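Local structure of putative PLP-dependent aminotransferase (Bacillus cereus ATCC 10987, 3JU7) at residues A[70-84]-A[94-107]. The protein probably acts as a pyridoxal phosphate-dependent aminotransferase of the DegT/DnrJ/EryC1/StrS family. Numbering follows the deposited sequence.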
loop_
_atom_site.group_PDB
_atom_site.type_symbol
_atom_site.label_atom_id
_atom_site.label_comp_id
_atom_site.label_asym_id
_atom_site.label_seq_id
_atom_site.Cartn_x
_atom_site.Cartn_y
_atom_site.Cartn_z
ATOM N N ILE A 70 12.192 -2.339 -7.176
ATOM C CA ILE A 70 12.396 -3.002 -8.478
ATOM C C ILE A 70 12.100 -2.052 -9.642
ATOM O O ILE A 70 12.890 -1.954 -10.574
ATOM C CB ILE A 70 11.511 -4.269 -8.586
ATOM C CG1 ILE A 70 12.064 -5.364 -7.665
ATOM C CG2 ILE A 70 11.371 -4.776 -10.052
ATOM C CD1 ILE A 70 11.035 -6.349 -7.206
ATOM N N GLN A 71 10.961 -1.352 -9.565
ATOM C CA GLN A 71 10.581 -0.350 -10.575
ATOM C C GLN A 71 11.688 0.706 -10.730
ATOM O O GLN A 71 12.079 0.987 -11.834
ATOM C CB GLN A 71 9.244 0.323 -10.213
ATOM C CG GLN A 71 8.810 1.385 -11.216
ATOM C CD GLN A 71 8.615 0.831 -12.626
ATOM O OE1 GLN A 71 8.178 -0.299 -12.803
ATOM N NE2 GLN A 71 8.958 1.630 -13.626
ATOM N N LEU A 72 12.212 1.267 -9.639
ATOM C CA LEU A 72 13.319 2.244 -9.744
ATOM C C LEU A 72 14.604 1.662 -10.337
ATOM O O LEU A 72 15.258 2.268 -11.164
ATOM C CB LEU A 72 13.667 2.833 -8.359
ATOM C CG LEU A 72 14.875 3.764 -8.296
ATOM C CD1 LEU A 72 14.570 5.023 -9.099
ATOM C CD2 LEU A 72 15.249 4.073 -6.849
ATOM N N LYS A 73 14.975 0.475 -9.879
ATOM C CA LYS A 73 16.305 -0.051 -10.107
ATOM C C LYS A 73 16.395 -0.985 -11.318
ATOM O O LYS A 73 17.475 -1.245 -11.793
ATOM C CB LYS A 73 16.749 -0.781 -8.843
ATOM C CG LYS A 73 17.155 0.189 -7.738
ATOM C CD LYS A 73 17.795 -0.452 -6.546
ATOM C CE LYS A 73 19.099 -1.211 -6.845
ATOM N NZ LYS A 73 20.319 -0.396 -6.909
ATOM N N LYS A 74 15.288 -1.495 -11.822
ATOM C CA LYS A 74 15.388 -2.427 -12.926
ATOM C C LYS A 74 16.049 -1.818 -14.186
ATOM O O LYS A 74 15.837 -0.671 -14.540
ATOM C CB LYS A 74 14.020 -3.017 -13.284
ATOM C CG LYS A 74 13.040 -1.985 -13.790
ATOM C CD LYS A 74 11.617 -2.502 -14.058
ATOM C CE LYS A 74 10.850 -1.446 -14.841
ATOM N NZ LYS A 74 9.590 -1.960 -15.330
ATOM N N ARG A 75 16.823 -2.632 -14.889
ATOM C CA ARG A 75 17.385 -2.197 -16.158
ATOM C C ARG A 75 16.267 -2.169 -17.163
ATOM O O ARG A 75 15.500 -3.128 -17.305
ATOM C CB ARG A 75 18.519 -3.107 -16.595
ATOM C CG ARG A 75 19.577 -3.196 -15.530
ATOM C CD ARG A 75 20.848 -3.723 -16.025
ATOM N NE ARG A 75 20.684 -5.008 -16.664
ATOM C CZ ARG A 75 21.699 -5.748 -17.098
ATOM N NH1 ARG A 75 22.951 -5.314 -16.959
ATOM N NH2 ARG A 75 21.465 -6.936 -17.669
ATOM N N LYS A 76 16.178 -1.046 -17.854
ATOM C CA LYS A 76 14.999 -0.729 -18.649
ATOM C C LYS A 76 14.822 -1.653 -19.854
ATOM O O LYS A 76 13.728 -1.820 -20.335
ATOM C CB LYS A 76 15.002 0.769 -19.043
ATOM C CG LYS A 76 14.631 1.727 -17.861
ATOM N N LYS A 77 15.873 -2.292 -20.322
ATOM C CA LYS A 77 15.702 -3.184 -21.443
ATOM C C LYS A 77 15.485 -4.652 -21.013
ATOM O O LYS A 77 15.170 -5.482 -21.849
ATOM C CB LYS A 77 16.889 -3.029 -22.411
ATOM C CG LYS A 77 16.911 -1.673 -23.152
ATOM N N GLY A 78 15.622 -4.961 -19.727
ATOM C CA GLY A 78 15.547 -6.337 -19.238
ATOM C C GLY A 78 14.119 -6.865 -19.107
ATOM O O GLY A 78 13.156 -6.106 -18.988
ATOM N N LYS A 79 14.004 -8.181 -19.126
ATOM C CA LYS A 79 12.737 -8.876 -19.131
ATOM C C LYS A 79 12.531 -9.687 -17.827
ATOM O O LYS A 79 11.414 -9.932 -17.393
ATOM C CB LYS A 79 12.762 -9.825 -20.330
ATOM C CG LYS A 79 11.657 -10.867 -20.345
ATOM C CD LYS A 79 11.648 -11.635 -21.641
ATOM C CE LYS A 79 10.367 -12.454 -21.758
ATOM N NZ LYS A 79 10.305 -13.291 -22.993
ATOM N N TYR A 80 13.609 -10.125 -17.211
ATOM C CA TYR A 80 13.515 -11.076 -16.103
ATOM C C TYR A 80 14.014 -10.522 -14.756
ATOM O O TYR A 80 14.978 -9.734 -14.697
ATOM C CB TYR A 80 14.364 -12.298 -16.432
ATOM C CG TYR A 80 13.958 -13.031 -17.680
ATOM C CD1 TYR A 80 12.740 -13.686 -17.747
ATOM C CD2 TYR A 80 14.798 -13.106 -18.771
ATOM C CE1 TYR A 80 12.376 -14.387 -18.859
ATOM C CE2 TYR A 80 14.421 -13.779 -19.911
ATOM C CZ TYR A 80 13.204 -14.434 -19.936
ATOM O OH TYR A 80 12.792 -15.131 -21.046
ATOM N N ALA A 81 13.369 -10.971 -13.686
ATOM C CA ALA A 81 13.858 -10.757 -12.314
ATOM C C ALA A 81 14.376 -12.119 -11.827
ATOM O O ALA A 81 13.577 -13.056 -11.666
ATOM C CB ALA A 81 12.728 -10.258 -11.398
ATOM N N LEU A 82 15.689 -12.261 -11.659
ATOM C CA LEU A 82 16.273 -13.552 -11.222
ATOM C C LEU A 82 16.134 -13.624 -9.690
ATOM O O LEU A 82 16.578 -12.719 -8.968
ATOM C CB LEU A 82 17.740 -13.669 -11.632
ATOM C CG LEU A 82 18.049 -14.064 -13.065
ATOM C CD1 LEU A 82 17.165 -13.311 -14.090
ATOM C CD2 LEU A 82 19.539 -13.852 -13.295
HETATM N N MSE A 83 15.445 -14.649 -9.211
HETATM C CA MSE A 83 15.166 -14.799 -7.790
HETATM C C MSE A 83 14.997 -16.273 -7.453
HETATM O O MSE A 83 14.787 -17.099 -8.316
HETATM C CB MSE A 83 13.882 -14.052 -7.409
HETATM C CG MSE A 83 12.661 -14.560 -8.185
HETATM SE SE MSE A 83 10.983 -13.687 -7.770
HETATM C CE MSE A 83 11.403 -11.884 -8.310
ATOM N N PRO A 84 15.048 -16.602 -6.178
ATOM C CA PRO A 84 14.718 -17.967 -5.797
ATOM C C PRO A 84 13.228 -18.255 -5.941
ATOM O O PRO A 84 12.417 -17.318 -5.891
ATOM C CB PRO A 84 15.112 -18.005 -4.331
ATOM C CG PRO A 84 14.904 -16.578 -3.873
ATOM C CD PRO A 84 15.467 -15.785 -5.021
ATOM N N ALA A 94 5.779 -8.958 -6.743
ATOM C CA ALA A 94 6.342 -7.618 -6.853
ATOM C C ALA A 94 6.957 -7.427 -8.260
ATOM O O ALA A 94 6.746 -6.377 -8.879
ATOM C CB ALA A 94 7.342 -7.380 -5.774
ATOM N N ALA A 95 7.637 -8.466 -8.789
ATOM C CA ALA A 95 8.324 -8.361 -10.082
ATOM C C ALA A 95 7.315 -8.254 -11.239
ATOM O O ALA A 95 7.481 -7.445 -12.172
ATOM C CB ALA A 95 9.290 -9.557 -10.321
ATOM N N ILE A 96 6.288 -9.088 -11.158
ATOM C CA ILE A 96 5.254 -9.165 -12.162
ATOM C C ILE A 96 4.520 -7.807 -12.262
ATOM O O ILE A 96 4.208 -7.376 -13.349
ATOM C CB ILE A 96 4.233 -10.306 -11.828
ATOM C CG1 ILE A 96 4.901 -11.662 -11.916
ATOM C CG2 ILE A 96 3.066 -10.258 -12.756
ATOM C CD1 ILE A 96 4.046 -12.848 -11.371
ATOM N N TRP A 97 4.275 -7.142 -11.130
ATOM C CA TRP A 97 3.646 -5.820 -11.144
ATOM C C TRP A 97 4.565 -4.763 -11.795
ATOM O O TRP A 97 4.079 -3.766 -12.331
ATOM C CB TRP A 97 3.263 -5.361 -9.728
ATOM C CG TRP A 97 1.937 -5.818 -9.217
ATOM C CD1 TRP A 97 1.707 -6.875 -8.380
ATOM C CD2 TRP A 97 0.652 -5.210 -9.448
ATOM N NE1 TRP A 97 0.365 -6.973 -8.096
ATOM C CE2 TRP A 97 -0.304 -5.966 -8.734
ATOM C CE3 TRP A 97 0.224 -4.107 -10.173
ATOM C CZ2 TRP A 97 -1.666 -5.665 -8.748
ATOM C CZ3 TRP A 97 -1.131 -3.789 -10.166
ATOM C CH2 TRP A 97 -2.061 -4.574 -9.469
ATOM N N CYS A 98 5.888 -4.963 -11.731
ATOM C CA CYS A 98 6.831 -4.076 -12.426
ATOM C C CYS A 98 7.008 -4.450 -13.877
ATOM O O CYS A 98 7.872 -3.933 -14.571
ATOM C CB CYS A 98 8.159 -4.082 -11.728
ATOM S SG CYS A 98 8.082 -3.301 -10.086
ATOM N N GLY A 99 6.216 -5.398 -14.344
ATOM C CA GLY A 99 6.291 -5.811 -15.722
ATOM C C GLY A 99 7.397 -6.793 -16.030
ATOM O O GLY A 99 7.744 -6.957 -17.169
ATOM N N LEU A 100 7.945 -7.464 -15.040
ATOM C CA LEU A 100 8.985 -8.441 -15.308
ATOM C C LEU A 100 8.456 -9.838 -15.153
ATOM O O LEU A 100 7.405 -10.057 -14.548
ATOM C CB LEU A 100 10.139 -8.269 -14.355
ATOM C CG LEU A 100 10.669 -6.844 -14.393
ATOM C CD1 LEU A 100 11.658 -6.727 -13.308
ATOM C CD2 LEU A 100 11.260 -6.582 -15.791
ATOM N N GLU A 101 9.183 -10.793 -15.722
ATOM C CA GLU A 101 8.886 -12.186 -15.499
ATOM C C GLU A 101 9.861 -12.681 -14.446
ATOM O O GLU A 101 11.062 -12.456 -14.555
ATOM C CB GLU A 101 9.093 -13.004 -16.770
ATOM C CG GLU A 101 8.068 -12.777 -17.805
ATOM C CD GLU A 101 8.158 -13.797 -18.938
ATOM O OE1 GLU A 101 8.772 -14.879 -18.779
ATOM O OE2 GLU A 101 7.599 -13.502 -19.990
ATOM N N PRO A 102 9.361 -13.363 -13.423
ATOM C CA PRO A 102 10.342 -14.035 -12.591
ATOM C C PRO A 102 11.072 -15.096 -13.422
ATOM O O PRO A 102 10.510 -15.649 -14.389
ATOM C CB PRO A 102 9.491 -14.679 -11.487
ATOM C CG PRO A 102 8.189 -13.852 -11.486
ATOM C CD PRO A 102 7.989 -13.491 -12.914
ATOM N N TYR A 103 12.339 -15.303 -13.078
ATOM C CA TYR A 103 13.171 -16.389 -13.604
ATOM C C TYR A 103 13.806 -17.078 -12.391
ATOM O O TYR A 103 14.704 -16.512 -11.726
ATOM C CB TYR A 103 14.247 -15.849 -14.522
ATOM C CG TYR A 103 14.860 -16.881 -15.477
ATOM C CD1 TYR A 103 15.482 -18.043 -15.010
ATOM C CD2 TYR A 103 14.803 -16.681 -16.851
ATOM C CE1 TYR A 103 16.051 -18.950 -15.887
ATOM C CE2 TYR A 103 15.358 -17.595 -17.730
ATOM C CZ TYR A 103 15.974 -18.715 -17.245
ATOM O OH TYR A 103 16.499 -19.594 -18.162
ATOM N N PHE A 104 13.331 -18.289 -12.080
ATOM C CA PHE A 104 13.700 -18.900 -10.811
ATOM C C PHE A 104 15.058 -19.623 -10.856
ATOM O O PHE A 104 15.364 -20.357 -11.818
ATOM C CB PHE A 104 12.613 -19.857 -10.338
ATOM C CG PHE A 104 11.284 -19.216 -10.082
ATOM C CD1 PHE A 104 11.127 -18.280 -9.063
ATOM C CD2 PHE A 104 10.177 -19.566 -10.827
ATOM C CE1 PHE A 104 9.894 -17.713 -8.808
ATOM C CE2 PHE A 104 8.944 -18.991 -10.575
ATOM C CZ PHE A 104 8.807 -18.059 -9.573
ATOM N N ILE A 105 15.835 -19.428 -9.778
ATOM C CA ILE A 105 17.189 -19.941 -9.622
ATOM C C ILE A 105 17.191 -20.878 -8.392
ATOM O O ILE A 105 16.708 -20.501 -7.289
ATOM C CB ILE A 105 18.185 -18.750 -9.381
ATOM C CG1 ILE A 105 18.026 -17.663 -10.461
ATOM C CG2 ILE A 105 19.696 -19.209 -9.210
ATOM C CD1 ILE A 105 18.203 -18.113 -11.897
ATOM N N ASP A 106 17.793 -22.062 -8.551
ATOM C CA ASP A 106 17.912 -23.019 -7.451
ATOM C C ASP A 106 18.671 -22.480 -6.223
ATOM O O ASP A 106 19.468 -21.531 -6.326
ATOM C CB ASP A 106 18.628 -24.258 -7.930
ATOM C CG ASP A 106 18.125 -25.510 -7.255
ATOM O OD1 ASP A 106 17.052 -25.459 -6.580
ATOM O OD2 ASP A 106 18.787 -26.549 -7.456
ATOM N N ILE A 107 18.443 -23.114 -5.076
ATOM C CA ILE A 107 19.093 -22.708 -3.812
ATOM C C ILE A 107 20.164 -23.741 -3.381
ATOM O O ILE A 107 20.146 -24.879 -3.826
ATOM C CB ILE A 107 18.040 -22.540 -2.667
ATOM C CG1 ILE A 107 17.158 -23.806 -2.493
ATOM C CG2 ILE A 107 17.107 -21.352 -2.939
ATOM C CD1 ILE A 107 16.413 -23.848 -1.144
#
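Two different first torsions bring the rings of Y80 and Y103 together: CG of Y80 lies beside its own backbone N (chi1 -60°), whereas that of Y103 lies opposite its backbone N, beside the carbonyl carbon (chi1 -160°). CD2 of Y103 arrives over the centre of the Y80 ring, 3.7 Å from Y80 CD1, and the result is a T-shaped stack with planes at 89°. The opposite face of Y80 carries CG of K79, while OE1 of E101 sits at its edge. The hydroxyl of Y103 is hydrogen-bonded to NZ of K122.

Beneath these rings run two parallel strands, 80-84 and 101-105, zipped by five backbone bonds from E101 N to K79 O through to I105 N to M83 O (2.9 Å). With helix 90-97 they exemplify how a beta-alpha-beta crossover packs its helix on one face of the parallel pair: CB of A95 touches both A81 CB (3.7 Å) and the methyl CE of selenomethionine M83 (3.7 Å). L100 extends this apolar layer, its CD1 reaching I70 CG2 at 3.8 Å, and I132 of the neighbouring strand 130-133 adjoins it.

A Schellman motif with G99 at positive phi ends helix 90-97. Here the extended K74 chain delivers NZ, in the carbonyl plane, to C98 O at 2.7 Å, with a weak second bond to Q71 OE1. W97 of the second subunit packs on both Q71 and C98.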